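Local coordinates for transmembrane oligosaccharyl transferase (Archaeoglobus fulgidus, PDB 3WAJ), which belongs to the archaeal AglB/STT3 oligosaccharyl transferase family, joining a helical membrane-embedded part of the GT-C class to a large soluble C-terminal region, at residues T589-S594 with A633-G638; E613-K618 with K681-D686; L673-M678 with V745-A750; G760-I765 with E808-V813. All blocks are in the same frame, centred on the assembly; numbering follows the deposited sequence.

In the fold
All four contacts lie in the soluble C-terminal region. Interactions 1, 2 and 3 form one neighbourhood: the centres of 2 and 3 are about 8 Å apart, those of 1 and 3 about 10 Å, and those of 1 and 2 about 12 Å. Residues 673-678 lead straight into helix 678-684, which carries residues 681-686, so interactions 2 and 3 share that element, and their segments alternate along the chain. Interaction 4 follows, about 13 Å from interaction 3 between centres; its loop, after helix 740-755, meets strand 806-814 of the four-stranded antiparallel sheet. The series thus ties the mixed alpha/beta core to the peripheral beta domain.

Interaction 1: T589-S594 with A633-G638; sequences TAENES and AEKYYG
Glu591 and Lys635 reach for each other from opposite directions and form the ionic part of this contact, a salt bridge with OE2 of Glu591 3.5 Å from NZ of Lys635. The lysine crosses the distance with a fully extended chain, which suits a long, flexible residue in an exposed turn; its CG sits between backbone N and carbonyl carbon (chi1 76°) and lies above one face of the Tyr636 ring, toward its rim. Lys577 adds a long, weak ion pair to the same carboxylate oxygen.

The polar part centres on the phenol of Tyr636. Its OH is hydrogen-bonded to Glu627, and OE2 of Glu591 also comes within 2.8 Å of that OH, with the carboxylate turned 60° from the ring plane. Thr589 O, which accepts from Lys577, stands 3.5 Å from Tyr636 OH. Two acids beside one phenol would probably be unfavourable; Lys635 and Lys577 may partly offset the charge.

Thr589 CB adds a van der Waals contact, 4.0 Å from Tyr636 OH, while its hydroxyl turns back to Ser585 O. Tyr619 meets the Tyr636 ring edge-to-face, and Ala623 and Ala626 of helix 619-627 flank the pair with small apolar side chains. In the core domain this is a tyrosine from the 3-10 turn 634-636 reaching the point where the chain leaves helix 584-588.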
loop_
_atom_site.group_PDB
_atom_site.type_symbol
_atom_site.label_atom_id
_atom_site.label_comp_id
_atom_site.label_asym_id
_atom_site.label_seq_id
_atom_site.Cartn_x
_atom_site.Cartn_y
_atom_site.Cartn_z
ATOM N N THR A 589 17.548 8.892 8.493
ATOM C CA THR A 589 18.389 9.884 7.821
ATOM C C THR A 589 19.132 10.750 8.820
ATOM O O THR A 589 19.717 11.776 8.450
ATOM C CB THR A 589 17.592 10.823 6.928
ATOM O OG1 THR A 589 16.784 11.649 7.762
ATOM C CG2 THR A 589 16.716 10.043 5.923
ATOM N N ALA A 590 19.062 10.363 10.089
ATOM C CA ALA A 590 19.716 11.122 11.146
ATOM C C ALA A 590 21.224 11.034 10.938
ATOM O O ALA A 590 21.785 9.940 10.729
ATOM C CB ALA A 590 19.329 10.594 12.509
ATOM N N GLU A 591 21.879 12.185 11.007
ATOM C CA GLU A 591 23.284 12.281 10.654
ATOM C C GLU A 591 24.250 12.123 11.817
ATOM O O GLU A 591 25.459 12.228 11.629
ATOM C CB GLU A 591 23.541 13.571 9.889
ATOM C CG GLU A 591 22.977 13.526 8.480
ATOM C CD GLU A 591 22.671 14.897 7.937
ATOM O OE1 GLU A 591 23.121 15.890 8.550
ATOM O OE2 GLU A 591 21.971 14.979 6.904
ATOM N N ASN A 592 23.722 11.852 13.008
ATOM C CA ASN A 592 24.550 11.412 14.141
ATOM C C ASN A 592 23.749 10.524 15.091
ATOM O O ASN A 592 22.516 10.541 15.078
ATOM C CB ASN A 592 25.187 12.601 14.882
ATOM C CG ASN A 592 24.168 13.634 15.295
ATOM O OD1 ASN A 592 23.475 13.469 16.310
ATOM N ND2 ASN A 592 24.057 14.707 14.508
ATOM N N GLU A 593 24.439 9.740 15.911
ATOM C CA GLU A 593 23.736 8.812 16.788
ATOM C C GLU A 593 22.889 9.527 17.860
ATOM O O GLU A 593 21.819 9.045 18.214
ATOM C CB GLU A 593 24.705 7.803 17.421
ATOM C CG GLU A 593 23.999 6.615 18.054
ATOM C CD GLU A 593 24.950 5.597 18.656
ATOM O OE1 GLU A 593 26.174 5.855 18.707
ATOM O OE2 GLU A 593 24.465 4.529 19.083
ATOM N N SER A 594 23.365 10.670 18.359
ATOM C CA SER A 594 22.636 11.448 19.371
ATOM C C SER A 594 21.236 11.842 18.928
ATOM O O SER A 594 20.275 11.677 19.685
ATOM C CB SER A 594 23.404 12.715 19.749
ATOM O OG SER A 594 24.758 12.405 19.971
ATOM N N ALA A 633 16.870 16.571 -0.503
ATOM C CA ALA A 633 17.238 15.159 -0.533
ATOM C C ALA A 633 18.432 14.896 -1.459
ATOM O O ALA A 633 19.179 13.923 -1.275
ATOM C CB ALA A 633 16.043 14.303 -0.933
ATOM N N GLU A 634 18.621 15.764 -2.448
ATOM C CA GLU A 634 19.677 15.556 -3.430
ATOM C C GLU A 634 21.099 15.687 -2.869
ATOM O O GLU A 634 22.070 15.313 -3.526
ATOM C CB GLU A 634 19.459 16.443 -4.658
ATOM C CG GLU A 634 18.355 15.918 -5.587
ATOM C CD GLU A 634 18.792 14.697 -6.400
ATOM O OE1 GLU A 634 20.011 14.424 -6.460
ATOM O OE2 GLU A 634 17.921 14.012 -6.984
ATOM N N LYS A 635 21.216 16.203 -1.654
ATOM C CA LYS A 635 22.512 16.317 -1.002
ATOM C C LYS A 635 23.015 14.950 -0.525
ATOM O O LYS A 635 24.168 14.813 -0.094
ATOM C CB LYS A 635 22.435 17.289 0.181
ATOM C CG LYS A 635 21.744 16.700 1.421
ATOM C CD LYS A 635 21.567 17.735 2.547
ATOM C CE LYS A 635 20.860 17.107 3.751
ATOM N NZ LYS A 635 21.083 17.844 5.035
ATOM N N TYR A 636 22.156 13.938 -0.583
ATOM C CA TYR A 636 22.593 12.597 -0.203
ATOM C C TYR A 636 23.270 11.858 -1.379
ATOM O O TYR A 636 23.774 10.755 -1.213
ATOM C CB TYR A 636 21.439 11.793 0.421
ATOM C CG TYR A 636 20.998 12.322 1.783
ATOM C CD1 TYR A 636 19.855 13.096 1.917
ATOM C CD2 TYR A 636 21.741 12.055 2.928
ATOM C CE1 TYR A 636 19.452 13.585 3.162
ATOM C CE2 TYR A 636 21.355 12.543 4.177
ATOM C CZ TYR A 636 20.213 13.300 4.289
ATOM O OH TYR A 636 19.836 13.773 5.532
ATOM N N TYR A 637 23.313 12.493 -2.551
ATOM C CA TYR A 637 23.846 11.855 -3.758
ATOM C C TYR A 637 24.936 12.653 -4.475
ATOM O O TYR A 637 24.932 13.885 -4.450
ATOM C CB TYR A 637 22.702 11.472 -4.709
ATOM C CG TYR A 637 21.780 10.476 -4.057
ATOM C CD1 TYR A 637 22.096 9.121 -4.052
ATOM C CD2 TYR A 637 20.627 10.890 -3.388
ATOM C CE1 TYR A 637 21.274 8.195 -3.429
ATOM C CE2 TYR A 637 19.789 9.968 -2.766
ATOM C CZ TYR A 637 20.126 8.616 -2.792
ATOM O OH TYR A 637 19.331 7.672 -2.186
ATOM N N GLY A 638 25.885 11.928 -5.076
ATOM C CA GLY A 638 26.995 12.512 -5.818
ATOM C C GLY A 638 26.836 12.192 -7.287
ATOM O O GLY A 638 25.764 12.452 -7.864
#

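Interaction 2: E613-K618 with K681-D686; sequences EMETGK and KLHLFD
Glu615 and His683 both swing CG opposite the backbone N, with chi1 at 177° and -151°, and this sends each side chain out from its helix toward the other. Glu615 then stays extended, so its carboxylate arrives where the chain passes from His683 to Leu684. The two side chains run at about a right angle. OE2 of Glu615 lies at the edge of the imidazole, near its plane and 3.5 Å from His683 CD2, and the carboxylate plane is turned 65° from the ring.

The same oxygen rests 3.2 Å from Leu684 CA and 3.4 Å from Leu684 CB, touching C-H groups. It is also 3.3 Å from Leu684 N, but the angle is poor for a hydrogen bond, and 3.4 Å from His683 O, another acceptor. Burial of the acid and the nearby carbonyl would tend to raise its pKa, an effect that the charge of Lys772, which donates to that carbonyl, may offset.

Other bonds hold the neighbouring groups. His683 ND1 is hydrogen-bonded to Ser610 of strand 605-611, which helps to fix the rotation of the imidazole, and NE2 is satisfied by a hydrogen bond as well. Behind Glu615, a salt bridge from Lys618 NZ to Glu613 OE2, 2.9 Å long, closes the turn, and Lys618 has Asp552 as a second acidic partner. Overall, this is a junction between the C-terminal ends of two short helices, 612-615 and 678-684, the first following directly on a strand of the mixed sheet in the alpha/beta core.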
loop_
_atom_site.group_PDB
_atom_site.type_symbol
_atom_site.label_atom_id
_atom_site.label_comp_id
_atom_site.label_asym_id
_atom_site.label_seq_id
_atom_site.Cartn_x
_atom_site.Cartn_y
_atom_site.Cartn_z
ATOM N N GLU A 613 16.500 -2.372 0.493
ATOM C CA GLU A 613 15.771 -1.377 -0.282
ATOM C C GLU A 613 15.863 -0.011 0.394
ATOM O O GLU A 613 16.108 1.005 -0.261
ATOM C CB GLU A 613 14.318 -1.822 -0.488
ATOM C CG GLU A 613 14.189 -3.019 -1.427
ATOM C CD GLU A 613 12.750 -3.371 -1.774
ATOM O OE1 GLU A 613 12.541 -4.133 -2.746
ATOM O OE2 GLU A 613 11.833 -2.896 -1.070
ATOM N N MET A 614 15.647 -0.011 1.704
ATOM C CA MET A 614 15.927 1.140 2.554
ATOM C C MET A 614 17.345 1.672 2.360
ATOM O O MET A 614 17.569 2.882 2.315
ATOM C CB MET A 614 15.700 0.749 4.015
ATOM C CG MET A 614 14.212 0.563 4.349
ATOM S SD MET A 614 13.899 -0.198 5.950
ATOM C CE MET A 614 14.782 0.976 7.018
ATOM N N GLU A 615 18.302 0.759 2.232
ATOM C CA GLU A 615 19.690 1.155 2.050
ATOM C C GLU A 615 19.889 1.786 0.674
ATOM O O GLU A 615 20.615 2.766 0.529
ATOM C CB GLU A 615 20.619 -0.062 2.204
ATOM C CG GLU A 615 22.098 0.216 1.954
ATOM C CD GLU A 615 22.944 -1.060 1.975
ATOM O OE1 GLU A 615 22.678 -1.947 1.141
ATOM O OE2 GLU A 615 23.868 -1.184 2.816
ATOM N N THR A 616 19.221 1.228 -0.332
ATOM C CA THR A 616 19.439 1.639 -1.709
ATOM C C THR A 616 18.274 2.407 -2.329
ATOM O O THR A 616 18.180 3.615 -2.180
ATOM C CB THR A 616 19.810 0.448 -2.589
ATOM O OG1 THR A 616 18.703 -0.458 -2.638
ATOM C CG2 THR A 616 21.032 -0.265 -2.021
ATOM N N GLY A 617 17.398 1.710 -3.041
ATOM C CA GLY A 617 16.387 2.355 -3.872
ATOM C C GLY A 617 15.411 3.262 -3.142
ATOM O O GLY A 617 15.026 4.316 -3.651
ATOM N N LYS A 618 15.007 2.861 -1.942
ATOM C CA LYS A 618 14.049 3.643 -1.194
ATOM C C LYS A 618 14.716 4.705 -0.328
ATOM O O LYS A 618 14.012 5.455 0.355
ATOM C CB LYS A 618 13.165 2.736 -0.315
ATOM C CG LYS A 618 12.378 1.661 -1.059
ATOM C CD LYS A 618 11.444 0.935 -0.085
ATOM C CE LYS A 618 10.505 -0.018 -0.829
ATOM N NZ LYS A 618 9.956 -1.081 0.097
ATOM N N LYS A 681 24.956 3.549 8.438
ATOM C CA LYS A 681 25.705 2.980 9.558
ATOM C C LYS A 681 25.147 1.616 9.937
ATOM O O LYS A 681 25.880 0.714 10.303
ATOM C CB LYS A 681 25.644 3.919 10.766
ATOM C CG LYS A 681 26.493 5.163 10.621
ATOM C CD LYS A 681 26.266 6.126 11.766
ATOM C CE LYS A 681 27.183 7.346 11.681
ATOM N NZ LYS A 681 26.962 8.227 12.843
ATOM N N LEU A 682 23.830 1.484 9.841
ATOM C CA LEU A 682 23.155 0.243 10.176
ATOM C C LEU A 682 23.303 -0.801 9.063
ATOM O O LEU A 682 23.851 -1.884 9.268
ATOM C CB LEU A 682 21.670 0.511 10.473
ATOM C CG LEU A 682 21.409 1.141 11.847
ATOM C CD1 LEU A 682 19.961 1.653 11.980
ATOM C CD2 LEU A 682 21.721 0.127 12.950
ATOM N N HIS A 683 22.828 -0.477 7.871
ATOM C CA HIS A 683 22.781 -1.497 6.851
ATOM C C HIS A 683 24.103 -1.662 6.129
ATOM O O HIS A 683 24.474 -2.788 5.787
ATOM C CB HIS A 683 21.640 -1.281 5.858
ATOM C CG HIS A 683 21.128 -2.557 5.277
ATOM N ND1 HIS A 683 19.906 -3.094 5.625
ATOM C CD2 HIS A 683 21.686 -3.416 4.395
ATOM C CE1 HIS A 683 19.734 -4.231 4.968
ATOM N NE2 HIS A 683 20.800 -4.450 4.217
ATOM N N LEU A 684 24.820 -0.563 5.896
ATOM C CA LEU A 684 26.048 -0.650 5.100
ATOM C C LEU A 684 27.237 -1.019 5.977
ATOM O O LEU A 684 27.997 -1.916 5.640
ATOM C CB LEU A 684 26.313 0.636 4.311
ATOM C CG LEU A 684 27.365 0.527 3.196
ATOM C CD1 LEU A 684 26.844 1.101 1.900
ATOM C CD2 LEU A 684 28.687 1.194 3.580
ATOM N N PHE A 685 27.380 -0.353 7.118
ATOM C CA PHE A 685 28.484 -0.651 8.032
ATOM C C PHE A 685 28.137 -1.698 9.101
ATOM O O PHE A 685 28.940 -1.943 10.008
ATOM C CB PHE A 685 28.999 0.644 8.697
ATOM C CG PHE A 685 29.526 1.665 7.718
ATOM C CD1 PHE A 685 30.795 1.532 7.164
ATOM C CD2 PHE A 685 28.758 2.752 7.355
ATOM C CE1 PHE A 685 31.283 2.473 6.262
ATOM C CE2 PHE A 685 29.237 3.692 6.457
ATOM C CZ PHE A 685 30.503 3.550 5.910
ATOM N N ASP A 686 26.949 -2.303 8.997
ATOM C CA ASP A 686 26.533 -3.364 9.917
ATOM C C ASP A 686 26.510 -2.891 11.362
ATOM O O ASP A 686 26.686 -3.667 12.298
ATOM C CB ASP A 686 27.420 -4.624 9.737
ATOM C CG ASP A 686 27.181 -5.318 8.385
ATOM O OD1 ASP A 686 25.994 -5.462 8.000
ATOM O OD2 ASP A 686 28.175 -5.657 7.690
#

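Interaction 3: L673-M678 with V745-A750; sequences LYYSTM and VLYKYA
Tyr675 and Tyr674 pack against Tyr747 and Ala750 in the soluble C-terminal region, where the N-capped turn leading into helix 678-684 lies on helix 740-755. The tight part of this buried contact is the hydrogen bond from Tyr675 OH to Tyr747 O, 2.6 Å long. The hydroxyl meets the carbonyl at 123° and is tilted 28° from its plane. A tyrosine suits the place because only its far end must be polar: the ring itself is pressed on one face by Tyr674 CD1.

Tyr674 supplies the other close contact. Its CG lies opposite the backbone N, which turns the ring toward Tyr747; the two ring planes stand 79° apart, with centroids separated by 5.5 Å. Tyr674 OH lies at the edge of the Tyr747 ring, 3.6 Å from CD2, and is itself hydrogen-bonded to Glu615 O, which keeps this polar atom satisfied in the interior. Leu684 packs on both Tyr675 and Tyr747.

Away from the helix the segment is looser and less buried: Leu673 and Ser676 are partly exposed, and their side chains make no contact with residues 745-750. Thr677 is the N-cap of helix 678-684, its OG1 donating to Tyr674 O and accepting from Ala680 N. Ala750, with only a methyl group, lets the phenol come close, its CB standing 3.9 Å from Tyr675 OH.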
loop_
_atom_site.group_PDB
_atom_site.type_symbol
_atom_site.label_atom_id
_atom_site.label_comp_id
_atom_site.label_asym_id
_atom_site.label_seq_id
_atom_site.Cartn_x
_atom_site.Cartn_y
_atom_site.Cartn_z
ATOM N N LEU A 673 27.691 12.601 2.771
ATOM C CA LEU A 673 26.625 12.733 3.765
ATOM C C LEU A 673 25.910 11.412 4.057
ATOM O O LEU A 673 25.728 11.036 5.214
ATOM C CB LEU A 673 25.611 13.762 3.309
ATOM C CG LEU A 673 25.334 14.825 4.360
ATOM C CD1 LEU A 673 26.613 15.600 4.665
ATOM C CD2 LEU A 673 24.258 15.743 3.844
ATOM N N TYR A 674 25.510 10.719 2.998
ATOM C CA TYR A 674 24.861 9.421 3.119
ATOM C C TYR A 674 25.565 8.503 4.139
ATOM O O TYR A 674 24.922 7.950 5.045
ATOM C CB TYR A 674 24.770 8.775 1.727
ATOM C CG TYR A 674 24.284 7.339 1.716
ATOM C CD1 TYR A 674 25.184 6.276 1.840
ATOM C CD2 TYR A 674 22.927 7.044 1.584
ATOM C CE1 TYR A 674 24.751 4.961 1.832
ATOM C CE2 TYR A 674 22.479 5.725 1.579
ATOM C CZ TYR A 674 23.401 4.692 1.694
ATOM O OH TYR A 674 22.979 3.384 1.688
ATOM N N TYR A 675 26.890 8.386 4.021
ATOM C CA TYR A 675 27.639 7.476 4.880
ATOM C C TYR A 675 27.605 7.811 6.370
ATOM O O TYR A 675 28.023 7.007 7.208
ATOM C CB TYR A 675 29.060 7.294 4.348
ATOM C CG TYR A 675 29.031 6.684 2.968
ATOM C CD1 TYR A 675 28.962 5.306 2.802
ATOM C CD2 TYR A 675 29.013 7.487 1.827
ATOM C CE1 TYR A 675 28.918 4.748 1.542
ATOM C CE2 TYR A 675 28.964 6.935 0.567
ATOM C CZ TYR A 675 28.918 5.567 0.429
ATOM O OH TYR A 675 28.875 5.005 -0.835
ATOM N N SER A 676 27.067 8.982 6.693
ATOM C CA SER A 676 26.870 9.379 8.086
ATOM C C SER A 676 25.460 9.103 8.608
ATOM O O SER A 676 25.200 9.213 9.799
ATOM C CB SER A 676 27.181 10.858 8.261
ATOM O OG SER A 676 28.565 11.043 8.188
ATOM N N THR A 677 24.544 8.759 7.720
ATOM C CA THR A 677 23.175 8.522 8.150
ATOM C C THR A 677 23.091 7.216 8.918
ATOM O O THR A 677 23.938 6.322 8.729
ATOM C CB THR A 677 22.213 8.486 6.961
ATOM O OG1 THR A 677 22.481 7.315 6.177
ATOM C CG2 THR A 677 22.388 9.751 6.125
ATOM N N MET A 678 22.073 7.112 9.772
ATOM C CA MET A 678 21.801 5.872 10.491
ATOM C C MET A 678 21.549 4.715 9.534
ATOM O O MET A 678 21.962 3.585 9.799
ATOM C CB MET A 678 20.597 6.031 11.420
ATOM C CG MET A 678 20.909 6.753 12.690
ATOM S SD MET A 678 22.018 5.812 13.768
ATOM C CE MET A 678 20.983 4.376 14.067
ATOM N N VAL A 745 27.276 -3.381 -2.937
ATOM C CA VAL A 745 28.697 -3.627 -3.183
ATOM C C VAL A 745 29.341 -2.369 -3.750
ATOM O O VAL A 745 30.385 -1.937 -3.279
ATOM C CB VAL A 745 28.943 -4.846 -4.120
ATOM C CG1 VAL A 745 30.380 -4.887 -4.560
ATOM C CG2 VAL A 745 28.595 -6.155 -3.400
ATOM N N LEU A 746 28.701 -1.759 -4.741
ATOM C CA LEU A 746 29.244 -0.537 -5.317
ATOM C C LEU A 746 29.260 0.649 -4.325
ATOM O O LEU A 746 30.218 1.430 -4.293
ATOM C CB LEU A 746 28.516 -0.190 -6.617
ATOM C CG LEU A 746 28.706 -1.226 -7.734
ATOM C CD1 LEU A 746 27.967 -0.816 -9.019
ATOM C CD2 LEU A 746 30.190 -1.440 -8.005
ATOM N N TYR A 747 28.210 0.780 -3.521
ATOM C CA TYR A 747 28.161 1.807 -2.484
ATOM C C TYR A 747 29.372 1.685 -1.575
ATOM O O TYR A 747 30.010 2.687 -1.239
ATOM C CB TYR A 747 26.921 1.613 -1.613
ATOM C CG TYR A 747 25.647 2.176 -2.164
ATOM C CD1 TYR A 747 25.533 2.525 -3.496
ATOM C CD2 TYR A 747 24.559 2.385 -1.335
ATOM C CE1 TYR A 747 24.353 3.062 -3.994
ATOM C CE2 TYR A 747 23.375 2.928 -1.819
ATOM C CZ TYR A 747 23.277 3.261 -3.148
ATOM O OH TYR A 747 22.091 3.781 -3.634
ATOM N N LYS A 748 29.667 0.448 -1.163
ATOM C CA LYS A 748 30.794 0.166 -0.276
ATOM C C LYS A 748 32.111 0.468 -0.954
ATOM O O LYS A 748 33.022 1.040 -0.346
ATOM C CB LYS A 748 30.780 -1.302 0.171
ATOM C CG LYS A 748 29.628 -1.634 1.065
ATOM C CD LYS A 748 29.627 -3.098 1.491
ATOM C CE LYS A 748 28.548 -3.299 2.555
ATOM N NZ LYS A 748 28.181 -4.714 2.777
ATOM N N TYR A 749 32.214 0.062 -2.214
ATOM C CA TYR A 749 33.396 0.371 -3.032
ATOM C C TYR A 749 33.623 1.883 -3.111
ATOM O O TYR A 749 34.715 2.356 -2.806
ATOM C CB TYR A 749 33.243 -0.228 -4.431
ATOM C CG TYR A 749 34.335 0.173 -5.403
ATOM C CD1 TYR A 749 35.658 -0.239 -5.219
ATOM C CD2 TYR A 749 34.032 0.929 -6.535
ATOM C CE1 TYR A 749 36.651 0.123 -6.120
ATOM C CE2 TYR A 749 35.006 1.296 -7.445
ATOM C CZ TYR A 749 36.318 0.895 -7.239
ATOM O OH TYR A 749 37.271 1.261 -8.164
ATOM N N ALA A 750 32.579 2.625 -3.493
ATOM C CA ALA A 750 32.618 4.089 -3.533
ATOM C C ALA A 750 33.129 4.698 -2.230
ATOM O O ALA A 750 33.985 5.591 -2.240
ATOM C CB ALA A 750 31.253 4.639 -3.850
#

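Interaction 4: G760-I765 with E808-V813; sequences GIPVKI and EYWQTV
Pro762 and Ile761 lie against Trp810, a residue of strand 806-814, which is an outermost strand of the antiparallel peripheral sheet. In the first shell, the Pro762 and Trp810 side chains run at about a right angle, and Pro762 CG comes within 3.4 Å of Trp810 CD1; the compact proline ring can approach the broad indole closely, and the two shield each other's apolar surface at this partly exposed place. Ile761 slides past the tryptophan in the opposite direction. A bend at its second torsion (chi2 -66°) carries CD1 to 3.8 Å from Trp810 CB and 3.7 Å from Trp810 O.

A water adds a polar link, lying between the carbonyl oxygens of Pro762 and Glu808, 2.7 Å from Glu808 O and in the plane of the indole at its edge.

The next shell positions these groups. Tyr751 OH is hydrogen-bonded to Ile761 O and ties the loop back to helix 740-755, and Phe685 packs on Ile761. On the strand, the backbones of Tyr809 and Gln811 pair with strand 792-800, whose Ser794 and Asn796 touch the tryptophan. Trp810 lies between those two pairings, and its own backbone N is hydrogen-bonded to Ser688 OG, which also bonds Glu808 O.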
loop_
_atom_site.group_PDB
_atom_site.type_symbol
_atom_site.label_atom_id
_atom_site.label_comp_id
_atom_site.label_asym_id
_atom_site.label_seq_id
_atom_site.Cartn_x
_atom_site.Cartn_y
_atom_site.Cartn_z
ATOM N N GLY A 760 39.140 6.228 9.387
ATOM C CA GLY A 760 37.689 6.104 9.400
ATOM C C GLY A 760 37.180 4.671 9.521
ATOM O O GLY A 760 37.956 3.711 9.460
ATOM N N ILE A 761 35.868 4.528 9.693
ATOM C CA ILE A 761 35.227 3.222 9.826
ATOM C C ILE A 761 35.441 2.371 8.569
ATOM O O ILE A 761 35.023 2.761 7.477
ATOM C CB ILE A 761 33.716 3.394 10.070
ATOM C CG1 ILE A 761 33.461 4.045 11.435
ATOM C CG2 ILE A 761 32.976 2.070 9.913
ATOM C CD1 ILE A 761 33.857 3.198 12.636
ATOM N N PRO A 762 36.099 1.205 8.708
ATOM C CA PRO A 762 36.323 0.399 7.495
ATOM C C PRO A 762 35.121 -0.467 7.207
ATOM O O PRO A 762 34.348 -0.724 8.134
ATOM C CB PRO A 762 37.512 -0.490 7.871
ATOM C CG PRO A 762 37.388 -0.645 9.367
ATOM C CD PRO A 762 36.824 0.669 9.878
ATOM N N VAL A 763 34.976 -0.908 5.956
ATOM C CA VAL A 763 33.888 -1.789 5.561
ATOM C C VAL A 763 34.389 -2.773 4.497
ATOM O O VAL A 763 35.106 -2.387 3.572
ATOM C CB VAL A 763 32.680 -0.978 5.024
ATOM C CG1 VAL A 763 33.076 -0.188 3.782
ATOM C CG2 VAL A 763 31.486 -1.889 4.727
ATOM N N LYS A 764 34.032 -4.048 4.622
ATOM C CA LYS A 764 34.454 -4.999 3.602
ATOM C C LYS A 764 33.577 -4.885 2.366
ATOM O O LYS A 764 32.364 -4.645 2.466
ATOM C CB LYS A 764 34.494 -6.438 4.134
ATOM C CG LYS A 764 35.704 -6.697 5.000
ATOM C CD LYS A 764 35.889 -8.172 5.334
ATOM C CE LYS A 764 34.715 -8.733 6.125
ATOM N NZ LYS A 764 35.083 -10.002 6.823
ATOM N N ILE A 765 34.203 -5.037 1.199
ATOM C CA ILE A 765 33.475 -5.019 -0.064
ATOM C C ILE A 765 32.861 -6.405 -0.278
ATOM O O ILE A 765 33.535 -7.336 -0.711
ATOM C CB ILE A 765 34.379 -4.556 -1.222
ATOM C CG1 ILE A 765 34.840 -3.128 -0.930
ATOM C CG2 ILE A 765 33.632 -4.630 -2.562
ATOM C CD1 ILE A 765 35.688 -2.527 -1.995
ATOM N N GLU A 808 33.864 -6.198 10.967
ATOM C CA GLU A 808 34.501 -5.629 12.147
ATOM C C GLU A 808 33.639 -4.544 12.774
ATOM O O GLU A 808 33.167 -3.633 12.077
ATOM C CB GLU A 808 35.883 -5.067 11.790
ATOM C CG GLU A 808 36.924 -6.135 11.497
ATOM C CD GLU A 808 37.144 -7.068 12.677
ATOM O OE1 GLU A 808 37.421 -6.580 13.801
ATOM O OE2 GLU A 808 37.019 -8.295 12.478
ATOM N N TYR A 809 33.408 -4.655 14.082
ATOM C CA TYR A 809 32.859 -3.542 14.844
ATOM C C TYR A 809 34.019 -2.635 15.237
ATOM O O TYR A 809 35.027 -3.099 15.779
ATOM C CB TYR A 809 32.129 -4.021 16.107
ATOM C CG TYR A 809 31.671 -2.869 16.993
ATOM C CD1 TYR A 809 30.445 -2.255 16.780
ATOM C CD2 TYR A 809 32.472 -2.382 18.029
ATOM C CE1 TYR A 809 30.018 -1.191 17.574
ATOM C CE2 TYR A 809 32.048 -1.313 18.829
ATOM C CZ TYR A 809 30.819 -0.728 18.592
ATOM O OH TYR A 809 30.378 0.323 19.363
ATOM N N TRP A 810 33.882 -1.345 14.962
ATOM C CA TRP A 810 34.884 -0.363 15.368
ATOM C C TRP A 810 34.210 0.816 16.045
ATOM O O TRP A 810 33.125 1.224 15.643
ATOM C CB TRP A 810 35.639 0.168 14.149
ATOM C CG TRP A 810 36.746 -0.704 13.651
ATOM C CD1 TRP A 810 36.696 -1.591 12.609
ATOM C CD2 TRP A 810 38.088 -0.750 14.153
ATOM N NE1 TRP A 810 37.920 -2.189 12.439
ATOM C CE2 TRP A 810 38.793 -1.693 13.373
ATOM C CE3 TRP A 810 38.759 -0.088 15.186
ATOM C CZ2 TRP A 810 40.141 -1.991 13.601
ATOM C CZ3 TRP A 810 40.099 -0.386 15.411
ATOM C CH2 TRP A 810 40.774 -1.327 14.621
ATOM N N GLN A 811 34.855 1.367 17.063
ATOM C CA GLN A 811 34.462 2.672 17.574
ATOM C C GLN A 811 35.724 3.379 18.034
ATOM O O GLN A 811 36.608 2.745 18.617
ATOM C CB GLN A 811 33.452 2.560 18.724
ATOM C CG GLN A 811 32.876 3.906 19.154
ATOM C CD GLN A 811 31.958 3.796 20.358
ATOM O OE1 GLN A 811 31.522 2.704 20.727
ATOM N NE2 GLN A 811 31.667 4.931 20.983
ATOM N N THR A 812 35.827 4.674 17.746
ATOM C CA THR A 812 36.985 5.451 18.177
ATOM C C THR A 812 36.531 6.660 18.973
ATOM O O THR A 812 35.616 7.385 18.567
ATOM C CB THR A 812 37.894 5.876 17.007
ATOM O OG1 THR A 812 38.543 4.721 16.471
ATOM C CG2 THR A 812 38.974 6.836 17.489
ATOM N N VAL A 813 37.187 6.868 20.108
ATOM C CA VAL A 813 36.751 7.852 21.080
ATOM C C VAL A 813 37.861 8.854 21.394
ATOM O O VAL A 813 39.009 8.474 21.644
ATOM C CB VAL A 813 36.228 7.141 22.345
ATOM C CG1 VAL A 813 36.781 7.759 23.606
ATOM C CG2 VAL A 813 34.710 7.133 22.347
HETATM O O HOH W 1 33.926 -1.575 10.473
#